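Elongation factor G (Thermus thermophilus, PDB 2DY1) probably acts as a GTPase elongation factor in ribosomal translocation, binding GTP together with a magnesium ion. Local coordinates at residues V463-G468 / I536-S541; K469-T474 / G478-V483; S491-E496 / G515-A520; Q509-E514 / S547-F552. One frame throughout, in Å; residues are numbered along the deposited sequence.

Interaction 1. Residues V463-G468 / I536-S541; sequences VAEGQG and IVYNGS
The phenol oxygen of Tyr538 lies against the length of the Glu465 side chain, from CB to the carboxylate. Glu465 CD lies 3.3 Å from Tyr538 OH, and CG of the same glutamate is 3.5 Å from that hydroxyl. Although Glu465 OE1 comes to 3.4 Å from Tyr538 OH, the angle is too poor for a hydrogen bond. The long directions of the two side chains are crossed nearly at right angles, yet the carboxylate and ring planes are only 24° apart, and OE2 approaches Tyr538 CZ obliquely at 3.8 Å. Both CG atoms sit between their own backbone N and carbonyl carbon (chi1 70° in Glu465, 66° in Tyr538), which lets the extended glutamate stand up from its strand and the phenol lean across to meet it. This is a contact between next-nearest strands: in the four-stranded sheet of domain IV, strand 477-489 runs between 464-474 and 533-541, so the side chains meet above a strand that pairs with both. Arg486 of that middle strand forms a salt bridge with Glu465 OE2, giving the carboxylate its strongest partner. Replacing Glu465 with alanine would probably leave Arg486 without this counter-charge and strip the phenol end of Tyr538 of its neighbour. One edge of the Tyr538 ring faces the carbonyl oxygen of Ile536, in the ring plane, two residues back along the same strand.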
loop_
_atom_site.group_PDB
_atom_site.type_symbol
_atom_site.label_atom_id
_atom_site.label_comp_id
_atom_site.label_asym_id
_atom_site.label_seq_id
_atom_site.Cartn_x
_atom_site.Cartn_y
_atom_site.Cartn_z
ATOM N N VAL A 463 37.586 3.359 29.369
ATOM C CA VAL A 463 38.361 2.154 29.131
ATOM C C VAL A 463 38.471 1.346 30.411
ATOM O O VAL A 463 38.527 1.903 31.508
ATOM C CB VAL A 463 39.783 2.496 28.652
ATOM C CG1 VAL A 463 40.585 1.212 28.456
ATOM C CG2 VAL A 463 39.722 3.284 27.352
ATOM N N ALA A 464 38.498 0.025 30.263
ATOM C CA ALA A 464 38.645 -0.871 31.393
ATOM C C ALA A 464 39.197 -2.199 30.892
ATOM O O ALA A 464 39.078 -2.524 29.712
ATOM C CB ALA A 464 37.298 -1.075 32.093
ATOM N N GLU A 465 39.812 -2.959 31.783
ATOM C CA GLU A 465 40.353 -4.248 31.392
ATOM C C GLU A 465 40.374 -5.189 32.574
ATOM O O GLU A 465 40.364 -4.772 33.733
ATOM C CB GLU A 465 41.751 -4.096 30.784
ATOM C CG GLU A 465 42.832 -3.704 31.779
ATOM C CD GLU A 465 44.182 -3.489 31.121
ATOM O OE1 GLU A 465 45.195 -3.581 31.850
ATOM O OE2 GLU A 465 44.231 -3.221 29.896
ATOM N N GLY A 466 40.380 -6.472 32.269
ATOM C CA GLY A 466 40.359 -7.454 33.315
ATOM C C GLY A 466 40.352 -8.860 32.795
ATOM O O GLY A 466 40.404 -9.116 31.586
ATOM N N GLN A 467 40.231 -9.786 33.728
ATOM C CA GLN A 467 40.297 -11.187 33.404
ATOM C C GLN A 467 39.023 -11.977 33.522
ATOM O O GLN A 467 38.201 -11.747 34.406
ATOM C CB GLN A 467 41.367 -11.837 34.291
ATOM C CG GLN A 467 41.576 -13.312 34.068
ATOM C CD GLN A 467 42.538 -13.909 35.089
ATOM O OE1 GLN A 467 42.500 -13.546 36.265
ATOM N NE2 GLN A 467 43.394 -14.827 34.646
ATOM N N GLY A 468 38.902 -12.928 32.610
ATOM C CA GLY A 468 37.778 -13.835 32.585
ATOM C C GLY A 468 38.390 -15.217 32.627
ATOM O O GLY A 468 39.177 -15.594 31.754
ATOM N N ILE A 536 39.584 -5.924 22.919
ATOM C CA ILE A 536 40.966 -6.310 22.682
ATOM C C ILE A 536 41.348 -7.475 23.602
ATOM O O ILE A 536 41.288 -7.347 24.831
ATOM C CB ILE A 536 41.905 -5.113 22.971
ATOM C CG1 ILE A 536 41.507 -3.915 22.095
ATOM C CG2 ILE A 536 43.348 -5.510 22.691
ATOM C CD1 ILE A 536 42.284 -2.637 22.410
ATOM N N VAL A 537 41.720 -8.613 23.010
ATOM C CA VAL A 537 42.151 -9.769 23.800
ATOM C C VAL A 537 43.668 -9.676 23.754
ATOM O O VAL A 537 44.283 -9.835 22.691
ATOM C CB VAL A 537 41.624 -11.076 23.195
ATOM C CG1 VAL A 537 42.255 -12.299 23.919
ATOM C CG2 VAL A 537 40.105 -11.100 23.343
ATOM N N TYR A 538 44.263 -9.410 24.915
ATOM C CA TYR A 538 45.693 -9.146 24.977
ATOM C C TYR A 538 46.582 -10.068 25.778
ATOM O O TYR A 538 47.800 -9.913 25.762
ATOM C CB TYR A 538 45.899 -7.717 25.469
ATOM C CG TYR A 538 45.451 -7.464 26.897
ATOM C CD1 TYR A 538 44.121 -7.137 27.202
ATOM C CD2 TYR A 538 46.366 -7.545 27.948
ATOM C CE1 TYR A 538 43.735 -6.898 28.522
ATOM C CE2 TYR A 538 45.989 -7.311 29.258
ATOM C CZ TYR A 538 44.674 -6.987 29.541
ATOM O OH TYR A 538 44.310 -6.755 30.845
ATOM N N ASN A 539 45.989 -11.008 26.503
ATOM C CA ASN A 539 46.789 -11.942 27.280
ATOM C C ASN A 539 45.845 -13.089 27.648
ATOM O O ASN A 539 44.635 -13.022 27.393
ATOM C CB ASN A 539 47.344 -11.242 28.538
ATOM C CG ASN A 539 48.445 -12.042 29.239
ATOM O OD1 ASN A 539 48.799 -11.752 30.393
ATOM N ND2 ASN A 539 48.996 -13.026 28.549
ATOM N N GLY A 540 46.401 -14.145 28.221
ATOM C CA GLY A 540 45.583 -15.284 28.600
ATOM C C GLY A 540 46.481 -16.499 28.671
ATOM O O GLY A 540 47.713 -16.387 28.650
ATOM N N SER A 541 45.883 -17.676 28.762
ATOM C CA SER A 541 46.684 -18.883 28.810
ATOM C C SER A 541 45.772 -20.051 28.497
ATOM O O SER A 541 44.543 -19.906 28.507
ATOM C CB SER A 541 47.335 -19.054 30.194
ATOM O OG SER A 541 46.388 -19.258 31.243
#

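Interaction 2. Residues K469-T474 / G478-V483; sequences KYKKQT and GQYGDV
Tyr470 and Gly481 form a hydrogen-bonded antiparallel pair in the hairpin of strands 464-474 and 477-489. Tyr470 N reaches Gly481 O at 2.9 Å in a nearly straight bond (169°), and Gly481 N returns to Tyr470 O. Lys472 and Gln479 pair likewise, Lys472 N lying 3.2 Å from Gln479 O. In the non-hydrogen-bonded pairs between, CA-H...O contacts fill in, such as Lys471 CA to Gln479 O at 3.1 Å.

Apolar contacts come mainly from aliphatic parts. CE of Lys471 meets the Tyr480 ring at its edge, 3.5 Å from CE2, a bend at chi3 (55°) turning the chain there; CE of Lys469 approaches that same CE2 obliquely. Beyond Gly481, which has no side chain, the Tyr470 ring borders Gln479 CB.

The polar links are looser. Lys469 NZ makes a weak hydrogen bond to Tyr480 OH (3.3 Å) and a long salt bridge to Asp482 OD1 (4.0 Å). Both acceptors bond more firmly to Ser541 OG of strand 533-541. Main-chain bonds thus set the register of the hairpin, while the ammonium of Lys469, next to Tyr480 OH and Asp482 OD1, probably adds a weaker electrostatic hold.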
loop_
_atom_site.group_PDB
_atom_site.type_symbol
_atom_site.label_atom_id
_atom_site.label_comp_id
_atom_site.label_asym_id
_atom_site.label_seq_id
_atom_site.Cartn_x
_atom_site.Cartn_y
_atom_site.Cartn_z
ATOM N N LYS A 469 38.055 -15.997 33.646
ATOM C CA LYS A 469 38.638 -17.319 33.708
ATOM C C LYS A 469 37.648 -18.403 34.108
ATOM O O LYS A 469 36.826 -18.214 35.004
ATOM C CB LYS A 469 39.824 -17.305 34.670
ATOM C CG LYS A 469 40.686 -18.549 34.614
ATOM C CD LYS A 469 41.995 -18.315 35.369
ATOM C CE LYS A 469 42.961 -19.458 35.171
ATOM N NZ LYS A 469 44.310 -19.098 35.707
ATOM N N TYR A 470 37.741 -19.537 33.427
ATOM C CA TYR A 470 36.862 -20.674 33.688
ATOM C C TYR A 470 37.665 -21.966 33.829
ATOM O O TYR A 470 38.349 -22.374 32.894
ATOM C CB TYR A 470 35.872 -20.836 32.535
ATOM C CG TYR A 470 34.800 -21.878 32.762
ATOM C CD1 TYR A 470 33.803 -21.683 33.715
ATOM C CD2 TYR A 470 34.760 -23.039 31.999
ATOM C CE1 TYR A 470 32.787 -22.621 33.898
ATOM C CE2 TYR A 470 33.743 -23.988 32.176
ATOM C CZ TYR A 470 32.764 -23.768 33.125
ATOM O OH TYR A 470 31.757 -24.688 33.311
ATOM N N LYS A 471 37.575 -22.611 34.989
ATOM C CA LYS A 471 38.277 -23.876 35.201
ATOM C C LYS A 471 37.487 -24.816 36.111
ATOM O O LYS A 471 37.276 -24.530 37.291
ATOM C CB LYS A 471 39.685 -23.642 35.772
ATOM C CG LYS A 471 39.757 -22.823 37.052
ATOM C CD LYS A 471 41.109 -23.003 37.757
ATOM C CE LYS A 471 42.296 -22.687 36.846
ATOM N NZ LYS A 471 43.620 -22.813 37.539
ATOM N N LYS A 472 37.050 -25.936 35.544
ATOM C CA LYS A 472 36.276 -26.942 36.268
ATOM C C LYS A 472 36.506 -28.313 35.644
ATOM O O LYS A 472 36.955 -28.413 34.504
ATOM C CB LYS A 472 34.782 -26.604 36.218
ATOM C CG LYS A 472 34.400 -25.382 37.035
ATOM C CD LYS A 472 32.972 -24.935 36.769
ATOM C CE LYS A 472 32.653 -23.678 37.571
ATOM N NZ LYS A 472 31.351 -23.060 37.187
ATOM N N GLN A 473 36.204 -29.370 36.391
ATOM C CA GLN A 473 36.378 -30.726 35.880
ATOM C C GLN A 473 35.092 -31.524 36.051
ATOM O O GLN A 473 34.552 -31.612 37.152
ATOM C CB GLN A 473 37.529 -31.426 36.604
ATOM C CG GLN A 473 37.842 -32.810 36.064
ATOM C CD GLN A 473 39.332 -33.054 35.944
ATOM O OE1 GLN A 473 40.020 -32.388 35.169
ATOM N NE2 GLN A 473 39.841 -34.008 36.715
ATOM N N THR A 474 34.610 -32.098 34.952
ATOM C CA THR A 474 33.380 -32.883 34.961
ATOM C C THR A 474 33.648 -34.324 34.550
ATOM O O THR A 474 33.820 -34.622 33.367
ATOM C CB THR A 474 32.334 -32.285 34.002
ATOM O OG1 THR A 474 32.087 -30.918 34.353
ATOM C CG2 THR A 474 31.031 -33.069 34.080
ATOM N N GLY A 478 38.322 -32.114 32.228
ATOM C CA GLY A 478 38.146 -30.775 32.762
ATOM C C GLY A 478 38.013 -29.670 31.726
ATOM O O GLY A 478 38.010 -29.924 30.524
ATOM N N GLN A 479 37.898 -28.439 32.210
ATOM C CA GLN A 479 37.768 -27.272 31.345
ATOM C C GLN A 479 38.705 -26.168 31.778
ATOM O O GLN A 479 38.916 -25.959 32.974
ATOM C CB GLN A 479 36.337 -26.725 31.381
ATOM C CG GLN A 479 35.338 -27.520 30.561
ATOM C CD GLN A 479 35.694 -27.566 29.086
ATOM O OE1 GLN A 479 35.239 -28.445 28.357
ATOM N NE2 GLN A 479 36.504 -26.618 28.637
ATOM N N TYR A 480 39.270 -25.449 30.808
ATOM C CA TYR A 480 40.153 -24.348 31.152
ATOM C C TYR A 480 40.191 -23.272 30.068
ATOM O O TYR A 480 40.500 -23.555 28.915
ATOM C CB TYR A 480 41.571 -24.868 31.436
ATOM C CG TYR A 480 42.544 -23.787 31.841
ATOM C CD1 TYR A 480 43.228 -23.028 30.877
ATOM C CD2 TYR A 480 42.769 -23.500 33.182
ATOM C CE1 TYR A 480 44.104 -22.022 31.256
ATOM C CE2 TYR A 480 43.641 -22.486 33.572
ATOM C CZ TYR A 480 44.305 -21.752 32.600
ATOM O OH TYR A 480 45.154 -20.752 32.991
ATOM N N GLY A 481 39.839 -22.051 30.474
ATOM C CA GLY A 481 39.865 -20.898 29.587
ATOM C C GLY A 481 40.360 -19.721 30.399
ATOM O O GLY A 481 39.915 -19.511 31.527
ATOM N N ASP A 482 41.282 -18.934 29.839
ATOM C CA ASP A 482 41.834 -17.793 30.566
ATOM C C ASP A 482 42.017 -16.684 29.545
ATOM O O ASP A 482 42.838 -16.796 28.625
ATOM C CB ASP A 482 43.176 -18.203 31.178
ATOM C CG ASP A 482 43.874 -17.072 31.883
ATOM O OD1 ASP A 482 45.044 -17.272 32.266
ATOM O OD2 ASP A 482 43.278 -15.990 32.070
ATOM N N VAL A 483 41.236 -15.626 29.710
ATOM C CA VAL A 483 41.246 -14.505 28.780
ATOM C C VAL A 483 41.395 -13.156 29.457
ATOM O O VAL A 483 40.701 -12.861 30.434
ATOM C CB VAL A 483 39.894 -14.492 27.972
ATOM C CG1 VAL A 483 39.821 -13.274 27.058
ATOM C CG2 VAL A 483 39.756 -15.774 27.174
#

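Interaction 3. Residues S491-E496 / G515-A520; sequences SEYGFE and GIKEAA
Phe495, on the short strand 494-497, faces Ile516 of helix 509-520 with their CA atoms 9.1 Å apart, so the two backbones stay separate and side chains must span the gap. Residues 491-493 approach as loop before the strand begins, while 515-520 continue the helix, with Ala520 N bonded to Ile516 O at 2.9 Å.

Two side-chain pairs bridge this distance, each crossing at about a right angle. Ile516 CD1 sits at the edge of the Phe495 ring, close to the ring plane and 3.6 Å from CE1; its next neighbour is CD1 of the ring. This is a purely apolar contact of a methyl against a rim, with no stacking over a face. In the second pair the extended chain of Lys517 passes the phenol end of Tyr493: Lys517 CE lies 3.6 Å from Tyr493 OH and 3.9 Å from CZ, oblique to the ring. The phenol points at the helix because its CG is anti to the backbone N (chi1 169°), and its hydroxyl is hydrogen-bonded to Glu513 OE2, one turn before Lys517. Within the helix, Glu513 OE2 is also a distant, weak ionic partner of Lys517 NZ. With a valine in place of Tyr493, Glu513 is likely to lose a hydrogen-bonding partner and the methylenes of Lys517 a surface to lie against.

The arrangement belongs to a beta-alpha-beta crossover, in which helix 509-520 links the parallel neighbours 494-497 and 533-541 and packs on their sheet, as in the S5-like fold of domain IV.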
loop_
_atom_site.group_PDB
_atom_site.type_symbol
_atom_site.label_atom_id
_atom_site.label_comp_id
_atom_site.label_asym_id
_atom_site.label_seq_id
_atom_site.Cartn_x
_atom_site.Cartn_y
_atom_site.Cartn_z
ATOM N N SER A 491 33.200 4.051 18.149
ATOM C CA SER A 491 32.015 4.410 17.370
ATOM C C SER A 491 31.348 3.172 16.793
ATOM O O SER A 491 30.136 3.154 16.582
ATOM C CB SER A 491 32.386 5.358 16.231
ATOM O OG SER A 491 33.192 4.701 15.268
ATOM N N GLU A 492 32.145 2.141 16.535
ATOM C CA GLU A 492 31.632 0.903 15.967
ATOM C C GLU A 492 32.329 -0.291 16.602
ATOM O O GLU A 492 33.445 -0.166 17.103
ATOM C CB GLU A 492 31.885 0.885 14.461
ATOM C CG GLU A 492 31.551 2.203 13.777
ATOM C CD GLU A 492 31.679 2.128 12.272
ATOM O OE1 GLU A 492 32.761 1.735 11.783
ATOM O OE2 GLU A 492 30.696 2.467 11.580
ATOM N N TYR A 493 31.672 -1.446 16.561
ATOM C CA TYR A 493 32.237 -2.659 17.128
ATOM C C TYR A 493 33.525 -3.064 16.429
ATOM O O TYR A 493 33.669 -2.923 15.214
ATOM C CB TYR A 493 31.232 -3.815 17.038
ATOM C CG TYR A 493 31.822 -5.174 17.352
ATOM C CD1 TYR A 493 32.340 -5.979 16.341
ATOM C CD2 TYR A 493 31.895 -5.636 18.668
ATOM C CE1 TYR A 493 32.922 -7.217 16.630
ATOM C CE2 TYR A 493 32.476 -6.872 18.970
ATOM C CZ TYR A 493 32.985 -7.653 17.948
ATOM O OH TYR A 493 33.570 -8.865 18.241
ATOM N N GLY A 494 34.458 -3.584 17.219
ATOM C CA GLY A 494 35.716 -4.043 16.683
ATOM C C GLY A 494 36.290 -5.082 17.627
ATOM O O GLY A 494 36.144 -4.959 18.837
ATOM N N PHE A 495 36.907 -6.115 17.069
ATOM C CA PHE A 495 37.547 -7.150 17.872
ATOM C C PHE A 495 39.002 -7.174 17.435
ATOM O O PHE A 495 39.298 -7.267 16.240
ATOM C CB PHE A 495 36.928 -8.524 17.615
ATOM C CG PHE A 495 37.610 -9.635 18.355
ATOM C CD1 PHE A 495 37.297 -9.896 19.683
ATOM C CD2 PHE A 495 38.595 -10.399 17.731
ATOM C CE1 PHE A 495 37.961 -10.909 20.382
ATOM C CE2 PHE A 495 39.262 -11.408 18.423
ATOM C CZ PHE A 495 38.939 -11.660 19.751
ATOM N N GLU A 496 39.909 -7.080 18.403
ATOM C CA GLU A 496 41.340 -7.100 18.114
ATOM C C GLU A 496 42.046 -8.248 18.809
ATOM O O GLU A 496 41.960 -8.378 20.022
ATOM C CB GLU A 496 42.012 -5.799 18.581
ATOM C CG GLU A 496 41.886 -4.622 17.643
ATOM C CD GLU A 496 42.559 -3.383 18.211
ATOM O OE1 GLU A 496 43.551 -3.532 18.966
ATOM O OE2 GLU A 496 42.103 -2.271 17.893
ATOM N N GLY A 515 32.170 -15.635 22.413
ATOM C CA GLY A 515 31.799 -15.401 23.797
ATOM C C GLY A 515 31.581 -13.936 24.128
ATOM O O GLY A 515 30.721 -13.582 24.928
ATOM N N ILE A 516 32.391 -13.069 23.534
ATOM C CA ILE A 516 32.231 -11.642 23.765
ATOM C C ILE A 516 30.937 -11.183 23.113
ATOM O O ILE A 516 30.159 -10.450 23.722
ATOM C CB ILE A 516 33.432 -10.831 23.179
ATOM C CG1 ILE A 516 34.638 -10.976 24.117
ATOM C CG2 ILE A 516 33.049 -9.363 23.021
ATOM C CD1 ILE A 516 35.978 -11.016 23.392
ATOM N N LYS A 517 30.702 -11.616 21.876
ATOM C CA LYS A 517 29.480 -11.213 21.193
ATOM C C LYS A 517 28.243 -11.706 21.946
ATOM O O LYS A 517 27.253 -10.985 22.070
ATOM C CB LYS A 517 29.474 -11.721 19.752
ATOM C CG LYS A 517 30.411 -10.952 18.816
ATOM C CD LYS A 517 30.350 -11.546 17.412
ATOM C CE LYS A 517 31.126 -10.716 16.408
ATOM N NZ LYS A 517 31.052 -11.307 15.039
ATOM N N GLU A 518 28.307 -12.921 22.479
ATOM C CA GLU A 518 27.173 -13.467 23.216
ATOM C C GLU A 518 26.877 -12.686 24.492
ATOM O O GLU A 518 25.717 -12.392 24.790
ATOM C CB GLU A 518 27.414 -14.957 23.504
ATOM C CG GLU A 518 27.518 -15.773 22.207
ATOM C CD GLU A 518 27.977 -17.215 22.407
ATOM O OE1 GLU A 518 28.555 -17.529 23.469
ATOM O OE2 GLU A 518 27.772 -18.030 21.481
ATOM N N ALA A 519 27.915 -12.311 25.237
ATOM C CA ALA A 519 27.713 -11.564 26.465
ATOM C C ALA A 519 27.253 -10.149 26.146
ATOM O O ALA A 519 26.563 -9.514 26.946
ATOM C CB ALA A 519 29.010 -11.517 27.281
ATOM N N ALA A 520 27.629 -9.655 24.970
ATOM C CA ALA A 520 27.250 -8.304 24.596
ATOM C C ALA A 520 25.757 -8.199 24.293
ATOM O O ALA A 520 25.216 -7.097 24.236
ATOM C CB ALA A 520 28.080 -7.831 23.396
#

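Interaction 4. Residues Q509-E514 / S547-F552; sequences QEAIEE and SSDLAF
Ala511 and Ile512 meet Asp549 and Phe552 where the two helices of domain IV, 509-520 and 549-566, lie next to each other over one face of its sheet. The apolar part of the contact is Ile512 against Phe552. These side chains run alongside each other in the same direction, with Ile512 CD1 3.7 Å from Phe552 CD2 and CG1 of the isoleucine 3.9 Å from Phe552 CB. The methyl comes to the ring obliquely. Ile512 CG1 lies anti to the carbonyl carbon (chi1 -70°), which carries that branch toward the phenylalanine.

At Ala511 the helices draw close: its CB comes within 3.7 Å of Asp549 OD1, and the closest pair of CA atoms between the segments, Ala511 and Asp549, is 5.3 Å apart. In the S5-like arrangement both helices begin here, and the first turn of each has amides to satisfy. Ala511 N donates to a water 2.8 Å away, which in turn donates to Asp549 OD1, so one water bridges the helix starts. On the second helix Ser548 is the N-cap, its OG accepting from Ala551 N at 3.1 Å in a nearly linear bond (168°). Asp549, beside this cap, would probably be favoured by the helix dipole, although Glu510 and Glu514 bring like charge to the neighbourhood. Phe552 also reaches Val483 of the sheet and meets the ring of Tyr508, the residue just before helix 509-520.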
loop_
_atom_site.group_PDB
_atom_site.type_symbol
_atom_site.label_atom_id
_atom_site.label_comp_id
_atom_site.label_asym_id
_atom_site.label_seq_id
_atom_site.Cartn_x
_atom_site.Cartn_y
_atom_site.Cartn_z
ATOM N N GLN A 509 40.604 -18.074 18.678
ATOM C CA GLN A 509 40.166 -16.702 18.439
ATOM C C GLN A 509 38.673 -16.622 18.126
ATOM O O GLN A 509 37.970 -15.762 18.644
ATOM C CB GLN A 509 40.960 -16.050 17.295
ATOM C CG GLN A 509 40.648 -14.566 17.130
ATOM C CD GLN A 509 41.382 -13.903 15.969
ATOM O OE1 GLN A 509 42.517 -14.259 15.647
ATOM N NE2 GLN A 509 40.737 -12.912 15.351
ATOM N N GLU A 510 38.184 -17.519 17.279
ATOM C CA GLU A 510 36.765 -17.509 16.926
ATOM C C GLU A 510 35.873 -17.734 18.157
ATOM O O GLU A 510 34.861 -17.054 18.336
ATOM C CB GLU A 510 36.486 -18.585 15.869
ATOM C CG GLU A 510 35.055 -18.608 15.357
ATOM C CD GLU A 510 34.725 -19.883 14.597
ATOM O OE1 GLU A 510 33.663 -19.927 13.940
ATOM O OE2 GLU A 510 35.524 -20.843 14.662
ATOM N N ALA A 511 36.242 -18.693 19.007
ATOM C CA ALA A 511 35.453 -18.972 20.206
ATOM C C ALA A 511 35.452 -17.802 21.173
ATOM O O ALA A 511 34.452 -17.525 21.831
ATOM C CB ALA A 511 35.983 -20.215 20.914
ATOM N N ILE A 512 36.591 -17.125 21.281
ATOM C CA ILE A 512 36.691 -15.998 22.181
ATOM C C ILE A 512 35.800 -14.875 21.668
ATOM O O ILE A 512 35.024 -14.307 22.436
ATOM C CB ILE A 512 38.175 -15.565 22.324
ATOM C CG1 ILE A 512 38.921 -16.658 23.120
ATOM C CG2 ILE A 512 38.300 -14.208 23.039
ATOM C CD1 ILE A 512 40.441 -16.538 23.121
ATOM N N GLU A 513 35.888 -14.556 20.383
ATOM C CA GLU A 513 35.028 -13.501 19.857
ATOM C C GLU A 513 33.559 -13.876 20.039
ATOM O O GLU A 513 32.735 -13.026 20.367
ATOM C CB GLU A 513 35.308 -13.219 18.375
ATOM C CG GLU A 513 34.466 -12.052 17.863
ATOM C CD GLU A 513 34.935 -11.467 16.539
ATOM O OE1 GLU A 513 35.725 -12.118 15.824
ATOM O OE2 GLU A 513 34.488 -10.344 16.213
ATOM N N GLU A 514 33.230 -15.147 19.830
ATOM C CA GLU A 514 31.845 -15.608 20.007
ATOM C C GLU A 514 31.345 -15.315 21.415
ATOM O O GLU A 514 30.231 -14.835 21.601
ATOM C CB GLU A 514 31.738 -17.117 19.771
ATOM C CG GLU A 514 31.703 -17.570 18.329
ATOM C CD GLU A 514 31.611 -19.090 18.223
ATOM O OE1 GLU A 514 30.790 -19.690 18.957
ATOM O OE2 GLU A 514 32.356 -19.679 17.408
ATOM N N SER A 547 41.732 -27.292 27.764
ATOM C CA SER A 547 41.181 -26.158 27.031
ATOM C C SER A 547 40.263 -26.553 25.876
ATOM O O SER A 547 40.488 -27.557 25.199
ATOM C CB SER A 547 42.313 -25.246 26.536
ATOM O OG SER A 547 42.713 -24.397 27.591
ATOM N N SER A 548 39.233 -25.744 25.643
ATOM C CA SER A 548 38.265 -26.018 24.579
ATOM C C SER A 548 37.595 -24.727 24.131
ATOM O O SER A 548 37.823 -23.674 24.721
ATOM C CB SER A 548 37.177 -26.960 25.094
ATOM O OG SER A 548 36.385 -26.310 26.076
ATOM N N ASP A 549 36.753 -24.813 23.106
ATOM C CA ASP A 549 36.039 -23.632 22.637
ATOM C C ASP A 549 35.043 -23.185 23.702
ATOM O O ASP A 549 34.899 -21.992 23.964
ATOM C CB ASP A 549 35.303 -23.920 21.330
ATOM C CG ASP A 549 36.252 -24.157 20.173
ATOM O OD1 ASP A 549 37.338 -23.537 20.150
ATOM O OD2 ASP A 549 35.909 -24.950 19.276
ATOM N N LEU A 550 34.364 -24.142 24.330
ATOM C CA LEU A 550 33.392 -23.804 25.366
ATOM C C LEU A 550 34.052 -23.087 26.533
ATOM O O LEU A 550 33.529 -22.083 27.023
ATOM C CB LEU A 550 32.677 -25.073 25.876
ATOM C CG LEU A 550 31.806 -24.885 27.127
ATOM C CD1 LEU A 550 30.612 -23.997 26.801
ATOM C CD2 LEU A 550 31.334 -26.253 27.644
ATOM N N ALA A 551 35.192 -23.609 26.992
ATOM C CA ALA A 551 35.909 -23.000 28.108
ATOM C C ALA A 551 36.313 -21.578 27.740
ATOM O O ALA A 551 36.229 -20.669 28.579
ATOM C CB ALA A 551 37.145 -23.817 28.439
ATOM N N PHE A 552 36.733 -21.387 26.500
ATOM C CA PHE A 552 37.128 -20.044 26.081
ATOM C C PHE A 552 35.930 -19.125 25.820
ATOM O O PHE A 552 36.029 -17.927 26.051
ATOM C CB PHE A 552 38.075 -20.095 24.868
ATOM C CG PHE A 552 39.533 -20.170 25.256
ATOM C CD1 PHE A 552 40.246 -21.363 25.138
ATOM C CD2 PHE A 552 40.158 -19.067 25.842
ATOM C CE1 PHE A 552 41.563 -21.454 25.606
ATOM C CE2 PHE A 552 41.468 -19.146 26.315
ATOM C CZ PHE A 552 42.175 -20.347 26.194
HETATM O O HOH W 1 37.640 -20.991 18.189
#

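Overall arrangement
All four contacts lie in domain IV, with centres about 39 to 56 Å from the centre of the chain and away from the GTP and magnesium sites. Interactions 1 and 2 share strand 464-474, about 16 Å apart between centres; interactions 3 and 4 share helix 509-520, about 14 Å apart. Interaction 2 closes first along the chain and, like interaction 3, falls within the span that interaction 1 encloses, while the spans of interactions 1 and 4 cross. The nearest centres, about 11 Å apart, are those of interactions 2 and 4, where Gln479 NE2 bonds Ser548 OG. Sheet and helices are thus joined into one compact S5-like module, probably suited to engaging the ribosome.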